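Local coordinates for lipoprotein (Colwellia psychrerythraea, PDB 3O0Y) that is a putative lipoprotein of unknown function, related to the zincin-like metallopeptidases and so possibly a peptidase-like enzyme, at residues V386-D397 against P414-R422; K562-A570 against M595-L606. All blocks are in the same frame, centred on the assembly; numbering follows the deposited sequence.

Interaction 1 (V386-D397 against P414-R422); sequences VEVKSFPVEVQD and PGIYWINLR
E387–S390 pair with I416–I419 as parallel β-strands, joining the outer strand 387-390 to the central strand of a small mixed sheet in a mostly helical chain. The backbone ladder runs from E387 N to G415 O (2.9 Å) through to F391 N on I419 O (3.0 Å). On one face of the sheet, K389 lies alongside W418: its CB sits over the six-membered ring, 4.1 Å from the centroid, and a bend at chi3 (75°) carries CE on to W418 CH2 (3.8 Å). I416 CG2 rests on the same indole face. The F391 side chain comes in across W418, its ring tilted 22° from the indole but slid aside, so W418 CB stands over its face, 3.9 Å from the F391 centroid. V388 and Y417 point together from the other face, towards helix 353-373. Beyond the strands, N420 ND2 donates in plane to a lone pair of Q396 O (3.0 Å), while N420 OD1 closes an Asx turn on R422 N. One water donates to F391 O and Q396 OE1 and accepts from L421 N. Y417 and I419 pack on helix 432-439, with Y417 touching E439, a setting consistent with the sheet-against-helix core of zincin-like peptidases.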
loop_
_atom_site.group_PDB
_atom_site.type_symbol
_atom_site.label_atom_id
_atom_site.label_comp_id
_atom_site.label_asym_id
_atom_site.label_seq_id
_atom_site.Cartn_x
_atom_site.Cartn_y
_atom_site.Cartn_z
ATOM N N VAL A 386 -8.766 9.064 12.750
ATOM C CA VAL A 386 -7.596 8.232 12.740
ATOM C C VAL A 386 -7.060 7.955 14.147
ATOM O O VAL A 386 -7.256 8.759 15.066
ATOM C CB VAL A 386 -6.467 8.936 11.908
ATOM C CG1 VAL A 386 -5.925 10.196 12.628
ATOM C CG2 VAL A 386 -5.317 7.993 11.602
ATOM N N GLU A 387 -6.431 6.817 14.300
ATOM C CA GLU A 387 -5.774 6.454 15.542
ATOM C C GLU A 387 -4.317 6.090 15.259
ATOM O O GLU A 387 -4.000 5.616 14.187
ATOM C CB GLU A 387 -6.466 5.274 16.215
ATOM C CG GLU A 387 -7.891 5.662 16.630
ATOM C CD GLU A 387 -8.605 4.632 17.521
ATOM O OE1 GLU A 387 -7.954 3.617 17.973
ATOM O OE2 GLU A 387 -9.840 4.859 17.684
ATOM N N VAL A 388 -3.458 6.322 16.241
ATOM C CA VAL A 388 -2.025 6.006 16.105
ATOM C C VAL A 388 -1.682 4.763 16.940
ATOM O O VAL A 388 -2.044 4.735 18.163
ATOM C CB VAL A 388 -1.179 7.181 16.573
ATOM C CG1 VAL A 388 0.350 6.834 16.513
ATOM C CG2 VAL A 388 -1.483 8.458 15.730
ATOM N N LYS A 389 -0.968 3.775 16.368
ATOM C CA LYS A 389 -0.497 2.572 17.044
ATOM C C LYS A 389 0.956 2.282 16.664
ATOM O O LYS A 389 1.364 2.582 15.570
ATOM C CB LYS A 389 -1.291 1.338 16.649
ATOM C CG LYS A 389 -2.739 1.340 17.160
ATOM C CD LYS A 389 -3.504 -0.003 16.822
ATOM C CE LYS A 389 -3.109 -1.196 17.704
ATOM N NZ LYS A 389 -3.977 -2.516 17.559
ATOM N N SER A 390 1.706 1.692 17.602
ATOM C CA SER A 390 3.054 1.251 17.294
ATOM C C SER A 390 2.946 -0.145 16.716
ATOM O O SER A 390 2.089 -0.931 17.149
ATOM C CB SER A 390 3.975 1.320 18.527
ATOM O OG SER A 390 3.420 0.596 19.603
ATOM N N PHE A 391 3.822 -0.521 15.796
ATOM C CA PHE A 391 3.898 -1.897 15.395
ATOM C C PHE A 391 4.273 -2.746 16.608
ATOM O O PHE A 391 5.092 -2.356 17.425
ATOM C CB PHE A 391 4.937 -2.130 14.312
ATOM C CG PHE A 391 4.553 -1.641 12.970
ATOM C CD1 PHE A 391 3.650 -2.339 12.198
ATOM C CD2 PHE A 391 5.117 -0.530 12.422
ATOM C CE1 PHE A 391 3.349 -1.941 10.911
ATOM C CE2 PHE A 391 4.774 -0.097 11.142
ATOM C CZ PHE A 391 3.897 -0.793 10.387
ATOM N N PRO A 392 3.630 -3.915 16.757
ATOM C CA PRO A 392 3.978 -4.799 17.892
ATOM C C PRO A 392 5.435 -5.245 17.788
ATOM O O PRO A 392 5.949 -5.369 16.681
ATOM C CB PRO A 392 3.064 -6.026 17.692
ATOM C CG PRO A 392 1.986 -5.598 16.709
ATOM C CD PRO A 392 2.529 -4.422 15.924
ATOM N N VAL A 393 6.019 -5.598 18.932
ATOM C CA VAL A 393 7.435 -5.979 19.009
ATOM C C VAL A 393 7.740 -7.183 18.098
ATOM O O VAL A 393 8.787 -7.230 17.424
ATOM C CB VAL A 393 7.843 -6.218 20.454
ATOM C CG1 VAL A 393 9.080 -7.108 20.500
ATOM C CG2 VAL A 393 8.030 -4.870 21.205
ATOM N N GLU A 394 6.773 -8.085 17.960
ATOM C CA GLU A 394 6.906 -9.265 17.091
ATOM C C GLU A 394 7.050 -8.987 15.645
ATOM O O GLU A 394 7.547 -9.845 14.910
ATOM C CB GLU A 394 5.689 -10.210 17.215
ATOM C CG GLU A 394 5.151 -10.368 18.616
ATOM C CD GLU A 394 4.164 -9.262 19.049
ATOM O OE1 GLU A 394 3.027 -9.214 18.498
ATOM O OE2 GLU A 394 4.512 -8.510 20.016
ATOM N N VAL A 395 6.552 -7.837 15.167
ATOM C CA VAL A 395 6.596 -7.605 13.748
ATOM C C VAL A 395 7.487 -6.421 13.366
ATOM O O VAL A 395 7.796 -6.247 12.207
ATOM C CB VAL A 395 5.161 -7.484 13.174
ATOM C CG1 VAL A 395 4.263 -8.603 13.819
ATOM C CG2 VAL A 395 4.594 -6.114 13.487
ATOM N N GLN A 396 8.011 -5.708 14.357
ATOM C CA GLN A 396 8.660 -4.429 14.069
ATOM C C GLN A 396 9.978 -4.582 13.313
ATOM O O GLN A 396 10.359 -3.692 12.597
ATOM C CB GLN A 396 8.852 -3.596 15.352
ATOM C CG GLN A 396 9.880 -4.220 16.333
ATOM C CD GLN A 396 10.025 -3.443 17.624
ATOM O OE1 GLN A 396 9.399 -2.426 17.813
ATOM N NE2 GLN A 396 10.839 -3.964 18.535
ATOM N N ASP A 397 10.664 -5.734 13.434
ATOM C CA ASP A 397 11.920 -5.896 12.716
ATOM C C ASP A 397 11.699 -5.906 11.220
ATOM O O ASP A 397 12.455 -5.298 10.469
ATOM C CB ASP A 397 12.690 -7.181 13.135
ATOM C CG ASP A 397 12.968 -7.254 14.617
ATOM O OD1 ASP A 397 12.930 -6.205 15.324
ATOM O OD2 ASP A 397 13.301 -8.380 15.101
ATOM N N PRO A 414 -10.917 1.433 13.306
ATOM C CA PRO A 414 -10.548 2.785 12.885
ATOM C C PRO A 414 -9.489 2.731 11.827
ATOM O O PRO A 414 -8.829 1.686 11.666
ATOM C CB PRO A 414 -9.985 3.411 14.183
ATOM C CG PRO A 414 -9.410 2.220 14.886
ATOM C CD PRO A 414 -10.448 1.177 14.700
ATOM N N GLY A 415 -9.279 3.833 11.091
ATOM C CA GLY A 415 -8.048 3.900 10.322
ATOM C C GLY A 415 -6.891 4.095 11.262
ATOM O O GLY A 415 -7.028 4.789 12.276
ATOM N N ILE A 416 -5.762 3.461 10.963
ATOM C CA ILE A 416 -4.597 3.510 11.861
ATOM C C ILE A 416 -3.329 3.911 11.148
ATOM O O ILE A 416 -2.961 3.350 10.104
ATOM C CB ILE A 416 -4.372 2.103 12.516
ATOM C CG1 ILE A 416 -5.657 1.693 13.306
ATOM C CG2 ILE A 416 -3.127 2.080 13.440
ATOM C CD1 ILE A 416 -5.693 0.193 13.574
ATOM N N TYR A 417 -2.654 4.869 11.762
ATOM C CA TYR A 417 -1.315 5.265 11.464
ATOM C C TYR A 417 -0.431 4.436 12.375
ATOM O O TYR A 417 -0.415 4.588 13.580
ATOM C CB TYR A 417 -1.167 6.779 11.661
ATOM C CG TYR A 417 0.246 7.369 11.722
ATOM C CD1 TYR A 417 1.347 6.747 11.207
ATOM C CD2 TYR A 417 0.404 8.653 12.199
ATOM C CE1 TYR A 417 2.605 7.356 11.259
ATOM C CE2 TYR A 417 1.673 9.233 12.279
ATOM C CZ TYR A 417 2.748 8.592 11.781
ATOM O OH TYR A 417 3.989 9.184 11.820
ATOM N N TRP A 418 0.273 3.503 11.741
ATOM C CA TRP A 418 1.222 2.678 12.399
ATOM C C TRP A 418 2.620 3.283 12.359
ATOM O O TRP A 418 3.100 3.733 11.290
ATOM C CB TRP A 418 1.325 1.333 11.748
ATOM C CG TRP A 418 0.093 0.545 11.786
ATOM C CD1 TRP A 418 -0.902 0.614 10.861
ATOM C CD2 TRP A 418 -0.342 -0.409 12.787
ATOM N NE1 TRP A 418 -1.925 -0.266 11.195
ATOM C CE2 TRP A 418 -1.617 -0.887 12.378
ATOM C CE3 TRP A 418 0.200 -0.877 13.977
ATOM C CZ2 TRP A 418 -2.349 -1.818 13.130
ATOM C CZ3 TRP A 418 -0.511 -1.785 14.751
ATOM C CH2 TRP A 418 -1.787 -2.271 14.300
ATOM N N ILE A 419 3.256 3.302 13.519
ATOM C CA ILE A 419 4.632 3.796 13.642
ATOM C C ILE A 419 5.584 2.727 14.168
ATOM O O ILE A 419 5.234 2.009 15.098
ATOM C CB ILE A 419 4.631 5.093 14.545
ATOM C CG1 ILE A 419 6.012 5.704 14.572
ATOM C CG2 ILE A 419 4.107 4.793 15.922
ATOM C CD1 ILE A 419 6.441 6.377 13.274
ATOM N N ASN A 420 6.789 2.610 13.571
ATOM C CA ASN A 420 7.787 1.622 14.021
ATOM C C ASN A 420 8.695 2.211 15.086
ATOM O O ASN A 420 9.442 3.167 14.795
ATOM C CB ASN A 420 8.645 1.214 12.845
ATOM C CG ASN A 420 9.388 -0.033 13.108
ATOM O OD1 ASN A 420 9.925 -0.238 14.186
ATOM N ND2 ASN A 420 9.435 -0.916 12.112
ATOM N N LEU A 421 8.547 1.754 16.327
ATOM C CA LEU A 421 9.373 2.243 17.423
ATOM C C LEU A 421 10.603 1.381 17.723
ATOM O O LEU A 421 11.241 1.544 18.795
ATOM C CB LEU A 421 8.498 2.417 18.635
ATOM C CG LEU A 421 7.196 3.206 18.560
ATOM C CD1 LEU A 421 6.487 3.127 19.897
ATOM C CD2 LEU A 421 7.588 4.627 18.115
ATOM N N ARG A 422 10.979 0.506 16.784
ATOM C CA ARG A 422 12.120 -0.382 17.088
ATOM C C ARG A 422 13.413 0.368 17.395
ATOM O O ARG A 422 14.109 0.050 18.398
ATOM C CB ARG A 422 12.412 -1.320 15.937
ATOM C CG ARG A 422 13.524 -2.369 16.185
ATOM C CD ARG A 422 13.852 -3.233 14.938
ATOM N NE ARG A 422 14.860 -2.607 14.071
ATOM C CZ ARG A 422 14.637 -1.989 12.892
ATOM N NH1 ARG A 422 13.434 -1.930 12.306
ATOM N NH2 ARG A 422 15.673 -1.453 12.257
HETATM O O HOH W 1 7.185 -0.693 16.900
#

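Interaction 2 (K562-A570 against M595-L606); sequences KILSLREQA and MAVLSRNVNHWL
Two nearly parallel helices pack here, K562-A570 of helix 555-574 against M595-L606 of the C-terminal helix 595-608. The axes of the segments 562-570 and 595-606 approach to 10.9 Å at an angle of 15°, and helix 580-588, in the chain between them, touches V602 and W605. Apolar side chains carry the middle and one end of the interface, while K562, M595 and S599 meet at the other. L566 sits at its middle: CD1 reaches L598 CG (3.7 Å), while CD2 turns to S599 and lies 3.6 Å from its OG. I563 lies athwart L598, with CG1 4.2 Å from L598 CD2. At one end, K562 and M595 run alongside in opposing senses, with K562 CG 3.4 Å from M595 SD; the lysine chain, bent at chi2 (57°), then runs its CE past S599 OG. At the other end A570 CB meets W605 CZ3 at 3.7 Å and L606 CD2 at 4.0 Å, and the indole NE1 is held by E582. S599 OG turns back to its own helix and donates to M595 O (2.9 Å), approaching from the face of that carbonyl opposite the one used by S599 N.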
loop_
_atom_site.group_PDB
_atom_site.type_symbol
_atom_site.label_atom_id
_atom_site.label_comp_id
_atom_site.label_asym_id
_atom_site.label_seq_id
_atom_site.Cartn_x
_atom_site.Cartn_y
_atom_site.Cartn_z
ATOM N N LYS A 562 1.534 15.217 -11.302
ATOM C CA LYS A 562 0.312 15.426 -12.090
ATOM C C LYS A 562 -0.667 16.265 -11.306
ATOM O O LYS A 562 -1.240 17.174 -11.884
ATOM C CB LYS A 562 -0.337 14.117 -12.472
ATOM C CG LYS A 562 -1.594 14.252 -13.348
ATOM C CD LYS A 562 -1.311 15.026 -14.634
ATOM C CE LYS A 562 -2.599 15.150 -15.511
ATOM N NZ LYS A 562 -2.395 15.856 -16.796
ATOM N N ILE A 563 -0.842 15.969 -10.012
ATOM C CA ILE A 563 -1.692 16.808 -9.143
ATOM C C ILE A 563 -1.223 18.246 -9.159
ATOM O O ILE A 563 -2.020 19.154 -9.344
ATOM C CB ILE A 563 -1.822 16.253 -7.656
ATOM C CG1 ILE A 563 -2.518 14.883 -7.715
ATOM C CG2 ILE A 563 -2.543 17.371 -6.793
ATOM C CD1 ILE A 563 -2.370 14.042 -6.388
ATOM N N LEU A 564 0.074 18.486 -8.993
ATOM C CA LEU A 564 0.616 19.815 -9.043
ATOM C C LEU A 564 0.469 20.505 -10.428
ATOM O O LEU A 564 0.196 21.735 -10.516
ATOM C CB LEU A 564 2.079 19.772 -8.587
ATOM C CG LEU A 564 2.328 19.633 -7.089
ATOM C CD1 LEU A 564 3.835 19.507 -6.844
ATOM C CD2 LEU A 564 1.758 20.891 -6.379
ATOM N N SER A 565 0.599 19.738 -11.498
ATOM C CA SER A 565 0.414 20.269 -12.845
ATOM C C SER A 565 -1.036 20.716 -13.071
ATOM O O SER A 565 -1.292 21.815 -13.602
ATOM C CB SER A 565 0.752 19.174 -13.853
ATOM O OG SER A 565 0.545 19.696 -15.154
ATOM N N LEU A 566 -1.986 19.911 -12.572
ATOM C CA LEU A 566 -3.371 20.300 -12.584
ATOM C C LEU A 566 -3.652 21.536 -11.784
ATOM O O LEU A 566 -4.448 22.384 -12.212
ATOM C CB LEU A 566 -4.285 19.114 -12.221
ATOM C CG LEU A 566 -4.344 17.942 -13.240
ATOM C CD1 LEU A 566 -5.032 16.789 -12.466
ATOM C CD2 LEU A 566 -5.150 18.334 -14.554
ATOM N N ARG A 567 -3.031 21.646 -10.613
ATOM C CA ARG A 567 -3.225 22.816 -9.774
ATOM C C ARG A 567 -2.733 24.063 -10.505
ATOM O O ARG A 567 -3.338 25.133 -10.405
ATOM C CB ARG A 567 -2.539 22.590 -8.442
ATOM C CG ARG A 567 -2.913 23.626 -7.390
ATOM C CD ARG A 567 -2.401 23.248 -5.977
ATOM N NE ARG A 567 -0.997 23.623 -5.861
ATOM C CZ ARG A 567 -0.346 23.806 -4.722
ATOM N NH1 ARG A 567 -0.920 23.506 -3.564
ATOM N NH2 ARG A 567 0.921 24.233 -4.765
ATOM N N GLU A 568 -1.578 23.932 -11.143
ATOM C CA GLU A 568 -0.966 25.047 -11.847
ATOM C C GLU A 568 -1.829 25.443 -13.028
ATOM O O GLU A 568 -2.025 26.660 -13.227
ATOM C CB GLU A 568 0.464 24.747 -12.299
ATOM C CG GLU A 568 1.415 24.763 -11.180
ATOM C CD GLU A 568 1.457 26.102 -10.395
ATOM O OE1 GLU A 568 1.382 27.195 -11.034
ATOM O OE2 GLU A 568 1.579 26.058 -9.134
ATOM N N GLN A 569 -2.474 24.463 -13.675
ATOM C CA GLN A 569 -3.420 24.773 -14.796
ATOM C C GLN A 569 -4.613 25.568 -14.274
ATOM O O GLN A 569 -5.072 26.553 -14.880
ATOM C CB GLN A 569 -3.926 23.484 -15.431
ATOM C CG GLN A 569 -2.926 22.718 -16.346
ATOM C CD GLN A 569 -3.516 21.330 -16.844
ATOM O OE1 GLN A 569 -4.741 21.174 -17.013
ATOM N NE2 GLN A 569 -2.658 20.374 -17.073
ATOM N N ALA A 570 -5.126 25.145 -13.128
ATOM C CA ALA A 570 -6.270 25.771 -12.499
ATOM C C ALA A 570 -5.925 27.229 -12.078
ATOM O O ALA A 570 -6.729 28.120 -12.232
ATOM C CB ALA A 570 -6.767 24.944 -11.295
ATOM N N MET A 595 -5.588 9.361 -13.492
ATOM C CA MET A 595 -5.290 10.720 -13.856
ATOM C C MET A 595 -6.176 11.327 -14.937
ATOM O O MET A 595 -6.527 12.514 -14.864
ATOM C CB MET A 595 -3.788 10.905 -14.127
ATOM C CG MET A 595 -2.850 10.738 -12.776
ATOM S SD MET A 595 -3.088 11.860 -11.363
ATOM C CE MET A 595 -4.133 10.727 -10.367
ATOM N N ALA A 596 -6.569 10.528 -15.923
ATOM C CA ALA A 596 -7.396 11.051 -17.007
ATOM C C ALA A 596 -8.765 11.505 -16.469
ATOM O O ALA A 596 -9.292 12.532 -16.909
ATOM C CB ALA A 596 -7.585 10.011 -18.087
ATOM N N VAL A 597 -9.290 10.804 -15.465
ATOM C CA VAL A 597 -10.574 11.160 -14.905
ATOM C C VAL A 597 -10.410 12.369 -13.963
ATOM O O VAL A 597 -11.262 13.264 -13.951
ATOM C CB VAL A 597 -11.199 9.968 -14.161
ATOM C CG1 VAL A 597 -12.446 10.396 -13.406
ATOM C CG2 VAL A 597 -11.531 8.850 -15.139
ATOM N N LEU A 598 -9.368 12.372 -13.149
ATOM C CA LEU A 598 -9.072 13.547 -12.316
ATOM C C LEU A 598 -8.972 14.799 -13.240
ATOM O O LEU A 598 -9.548 15.832 -12.921
ATOM C CB LEU A 598 -7.768 13.333 -11.542
ATOM C CG LEU A 598 -7.353 14.524 -10.638
ATOM C CD1 LEU A 598 -8.444 14.894 -9.626
ATOM C CD2 LEU A 598 -6.017 14.180 -9.928
ATOM N N SER A 599 -8.323 14.675 -14.409
ATOM C CA SER A 599 -8.160 15.884 -15.286
ATOM C C SER A 599 -9.551 16.318 -15.797
ATOM O O SER A 599 -9.821 17.508 -15.892
ATOM C CB SER A 599 -7.231 15.694 -16.496
ATOM O OG SER A 599 -5.981 15.143 -16.027
ATOM N N ARG A 600 -10.359 15.340 -16.191
ATOM C CA ARG A 600 -11.726 15.637 -16.663
ATOM C C ARG A 600 -12.544 16.357 -15.600
ATOM O O ARG A 600 -13.281 17.313 -15.915
ATOM C CB ARG A 600 -12.468 14.355 -17.085
ATOM C CG ARG A 600 -13.922 14.652 -17.379
ATOM C CD ARG A 600 -14.685 13.368 -17.741
ATOM N NE ARG A 600 -13.949 12.724 -18.802
ATOM C CZ ARG A 600 -13.728 11.424 -18.908
ATOM N NH1 ARG A 600 -14.195 10.550 -18.010
ATOM N NH2 ARG A 600 -13.037 10.991 -19.949
ATOM N N ASN A 601 -12.416 15.916 -14.335
ATOM C CA ASN A 601 -13.164 16.573 -13.236
ATOM C C ASN A 601 -12.671 17.991 -12.944
ATOM O O ASN A 601 -13.469 18.925 -12.710
ATOM C CB ASN A 601 -13.153 15.715 -11.952
ATOM C CG ASN A 601 -14.002 14.468 -12.109
ATOM O OD1 ASN A 601 -14.902 14.446 -12.973
ATOM N ND2 ASN A 601 -13.807 13.458 -11.228
ATOM N N VAL A 602 -11.350 18.167 -12.998
ATOM C CA VAL A 602 -10.779 19.523 -12.824
ATOM C C VAL A 602 -11.279 20.414 -13.917
ATOM O O VAL A 602 -11.706 21.530 -13.695
ATOM C CB VAL A 602 -9.215 19.481 -12.762
ATOM C CG1 VAL A 602 -8.588 20.915 -12.895
ATOM C CG2 VAL A 602 -8.785 18.826 -11.410
ATOM N N ASN A 603 -11.257 19.905 -15.143
ATOM C CA ASN A 603 -11.728 20.686 -16.299
ATOM C C ASN A 603 -13.224 21.037 -16.245
ATOM O O ASN A 603 -13.612 22.202 -16.554
ATOM C CB ASN A 603 -11.417 19.968 -17.590
ATOM C CG ASN A 603 -9.973 20.082 -17.993
ATOM O OD1 ASN A 603 -9.257 21.004 -17.605
ATOM N ND2 ASN A 603 -9.559 19.155 -18.855
ATOM N N HIS A 604 -14.031 20.107 -15.725
ATOM C CA HIS A 604 -15.458 20.356 -15.545
ATOM C C HIS A 604 -15.650 21.485 -14.564
ATOM O O HIS A 604 -16.483 22.364 -14.812
ATOM C CB HIS A 604 -16.189 19.108 -15.095
ATOM C CG HIS A 604 -17.675 19.280 -14.936
ATOM N ND1 HIS A 604 -18.560 19.202 -16.000
ATOM C CD2 HIS A 604 -18.430 19.462 -13.834
ATOM C CE1 HIS A 604 -19.794 19.372 -15.553
ATOM N NE2 HIS A 604 -19.747 19.507 -14.242
ATOM N N TRP A 605 -14.944 21.415 -13.436
ATOM C CA TRP A 605 -14.933 22.513 -12.468
ATOM C C TRP A 605 -14.483 23.837 -13.073
ATOM O O TRP A 605 -15.184 24.854 -12.934
ATOM C CB TRP A 605 -14.095 22.083 -11.227
ATOM C CG TRP A 605 -13.684 23.165 -10.319
ATOM C CD1 TRP A 605 -14.497 23.909 -9.521
ATOM C CD2 TRP A 605 -12.354 23.584 -10.042
ATOM N NE1 TRP A 605 -13.759 24.790 -8.787
ATOM C CE2 TRP A 605 -12.433 24.602 -9.071
ATOM C CE3 TRP A 605 -11.094 23.182 -10.483
ATOM C CZ2 TRP A 605 -11.316 25.218 -8.532
ATOM C CZ3 TRP A 605 -9.971 23.800 -9.928
ATOM C CH2 TRP A 605 -10.112 24.825 -8.965
ATOM N N LEU A 606 -13.356 23.863 -13.791
ATOM C CA LEU A 606 -12.863 25.133 -14.365
ATOM C C LEU A 606 -13.906 25.714 -15.337
ATOM O O LEU A 606 -14.136 26.931 -15.345
ATOM C CB LEU A 606 -11.559 24.846 -15.110
ATOM C CG LEU A 606 -10.411 24.498 -14.172
ATOM C CD1 LEU A 606 -9.129 24.118 -14.900
ATOM C CD2 LEU A 606 -10.210 25.643 -13.117
HETATM O O HOH W 2 -6.825 22.497 -17.397
#

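Interactions 1 and 2 follow one another in series along the chain and do not touch: their centres are 35 Å apart and their nearest atoms about 19 Å. They also differ in kind, since interaction 1 is held by a backbone ladder in a small sheet and interaction 2 by side-chain packing between helices. Interaction 1 lies 15 Å from the centre of the chain, against helix 432-439, which carries a His-Glu pair reminiscent of zincin metal-binding motifs; no metal site is established here. Interaction 2 lies farther out, 24 Å from the centre, where helix 467-483 packs against both of its helices, through Y476 on one and Y469 on the other.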